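Local coordinates for protein HigA antitoxin (Streptococcus pneumoniae TIGR4, PDB 6AF4) that probably binds DNA through a helix-turn-helix domain, as the antitoxin of a HigBA toxin-antitoxin pair, at residues H[54-59]-H[76-81]. Residues are numbered along the deposited sequence; the frame is centred on the assembly and turned at random.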
loop_
_atom_site.group_PDB
_atom_site.type_symbol
_atom_site.label_atom_id
_atom_site.label_comp_id
_atom_site.label_asym_id
_atom_site.label_seq_id
_atom_site.Cartn_x
_atom_site.Cartn_y
_atom_site.Cartn_z
ATOM N N SER H 54 -12.044 -12.597 -2.000
ATOM C CA SER H 54 -10.709 -12.070 -2.267
ATOM C C SER H 54 -9.598 -13.120 -2.284
ATOM O O SER H 54 -8.477 -12.836 -2.709
ATOM C CB SER H 54 -10.367 -11.006 -1.225
ATOM O OG SER H 54 -10.345 -11.571 0.076
ATOM N N GLY H 55 -9.901 -14.330 -1.823
ATOM C CA GLY H 55 -8.885 -15.359 -1.693
ATOM C C GLY H 55 -7.951 -15.133 -0.513
ATOM O O GLY H 55 -7.102 -15.974 -0.213
ATOM N N VAL H 56 -8.105 -13.992 0.153
ATOM C CA VAL H 56 -7.324 -13.666 1.342
ATOM C C VAL H 56 -7.997 -14.263 2.575
ATOM O O VAL H 56 -9.221 -14.209 2.699
ATOM C CB VAL H 56 -7.170 -12.138 1.509
ATOM C CG1 VAL H 56 -6.451 -11.800 2.806
ATOM C CG2 VAL H 56 -6.437 -11.545 0.316
ATOM N N SER H 57 -7.211 -14.831 3.485
ATOM C CA SER H 57 -7.791 -15.546 4.616
ATOM C C SER H 57 -8.370 -14.603 5.666
ATOM O O SER H 57 -8.197 -13.387 5.590
ATOM C CB SER H 57 -6.743 -16.454 5.261
ATOM O OG SER H 57 -5.649 -15.699 5.748
ATOM N N GLN H 58 -9.047 -15.182 6.654
ATOM C CA GLN H 58 -9.700 -14.409 7.709
ATOM C C GLN H 58 -8.747 -13.766 8.732
ATOM O O GLN H 58 -8.954 -12.619 9.120
ATOM C CB GLN H 58 -10.741 -15.272 8.428
ATOM C CG GLN H 58 -11.791 -14.451 9.158
ATOM C CD GLN H 58 -13.138 -15.140 9.221
ATOM O OE1 GLN H 58 -13.640 -15.641 8.213
ATOM N NE2 GLN H 58 -13.738 -15.162 10.407
ATOM N N PRO H 59 -7.726 -14.504 9.210
ATOM C CA PRO H 59 -6.822 -13.812 10.139
ATOM C C PRO H 59 -6.073 -12.652 9.486
ATOM O O PRO H 59 -5.796 -11.653 10.149
ATOM C CB PRO H 59 -5.846 -14.914 10.566
ATOM C CG PRO H 59 -6.610 -16.177 10.384
ATOM C CD PRO H 59 -7.448 -15.952 9.161
ATOM N N VAL H 76 -3.838 -5.897 0.277
ATOM C CA VAL H 76 -4.689 -4.712 0.301
ATOM C C VAL H 76 -5.411 -4.537 -1.028
ATOM O O VAL H 76 -6.619 -4.304 -1.062
ATOM C CB VAL H 76 -3.882 -3.428 0.605
ATOM C CG1 VAL H 76 -4.775 -2.196 0.519
ATOM C CG2 VAL H 76 -3.237 -3.518 1.970
ATOM N N LEU H 77 -4.661 -4.655 -2.121
ATOM C CA LEU H 77 -5.221 -4.530 -3.462
ATOM C C LEU H 77 -6.251 -5.620 -3.749
ATOM O O LEU H 77 -7.236 -5.379 -4.447
ATOM C CB LEU H 77 -4.106 -4.572 -4.511
ATOM C CG LEU H 77 -3.172 -3.361 -4.575
ATOM C CD1 LEU H 77 -1.930 -3.677 -5.399
ATOM C CD2 LEU H 77 -3.899 -2.150 -5.140
ATOM N N LYS H 78 -6.021 -6.814 -3.209
ATOM C CA LYS H 78 -6.955 -7.927 -3.363
ATOM C C LYS H 78 -8.268 -7.660 -2.636
ATOM O O LYS H 78 -9.350 -7.798 -3.213
ATOM C CB LYS H 78 -6.341 -9.230 -2.844
ATOM C CG LYS H 78 -5.330 -9.879 -3.776
ATOM C CD LYS H 78 -4.962 -11.272 -3.282
ATOM C CE LYS H 78 -3.758 -11.830 -4.021
ATOM N NZ LYS H 78 -3.399 -13.189 -3.527
ATOM N N VAL H 79 -8.165 -7.289 -1.365
ATOM C CA VAL H 79 -9.342 -7.017 -0.547
ATOM C C VAL H 79 -10.150 -5.853 -1.115
ATOM O O VAL H 79 -11.378 -5.921 -1.193
ATOM C CB VAL H 79 -8.951 -6.714 0.911
ATOM C CG1 VAL H 79 -10.165 -6.260 1.706
ATOM C CG2 VAL H 79 -8.312 -7.938 1.552
ATOM N N LEU H 80 -9.458 -4.795 -1.526
ATOM C CA LEU H 80 -10.120 -3.625 -2.099
ATOM C C LEU H 80 -10.832 -3.953 -3.412
ATOM O O LEU H 80 -11.912 -3.430 -3.685
ATOM C CB LEU H 80 -9.110 -2.495 -2.325
ATOM C CG LEU H 80 -8.599 -1.763 -1.082
ATOM C CD1 LEU H 80 -7.576 -0.704 -1.468
ATOM C CD2 LEU H 80 -9.749 -1.142 -0.304
ATOM N N ALA H 81 -10.222 -4.818 -4.218
ATOM C CA ALA H 81 -10.773 -5.185 -5.521
ATOM C C ALA H 81 -12.142 -5.843 -5.387
ATOM O O ALA H 81 -13.039 -5.599 -6.194
ATOM C CB ALA H 81 -9.819 -6.103 -6.259
#
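Val56 turns its CG2 methyl onto helix 73-82, where it meets two side chains at once. CG2 lies 3.9 Å from CD of Lys78, and the Val56 and Lys78 side chains pass each other at a slant; the same methyl is 4.2 Å from CG2 of Val79. With CG1 anti to its own backbone N (chi1 176°), Val56 has CG2 beside that N and directed at the helix. A beta-branched valine, compact and wholly apolar, suits this buried spot, and Val79 carries the hydrophobic surface on to Leu36, Leu50, Ile61 and Met64. Lys78 suits the border: its extended chain lends methylenes to the contact, CD also lying 3.9 Å from Ser54 O, while its ammonium continues past them. Ser54 is small enough for its CB to come within 4.2 Å of Val79 CA. Its hydroxyl, placed between backbone N and carbonyl carbon (chi1 62°), accepts from Val56 N at 3.3 Å (N-H...O angle 154°), forming an ST turn, and is also hydrogen-bonded to Leu50 O. Gly55 is the first residue past helix 47-54, with a positive phi that a residue lacking a side chain adopts without strain. The arrangement belongs to the helix-turn-helix fold of the XRE/Cro-C1 type, the turn between helices 47-54 and 58-65 being packed against helix 73-82.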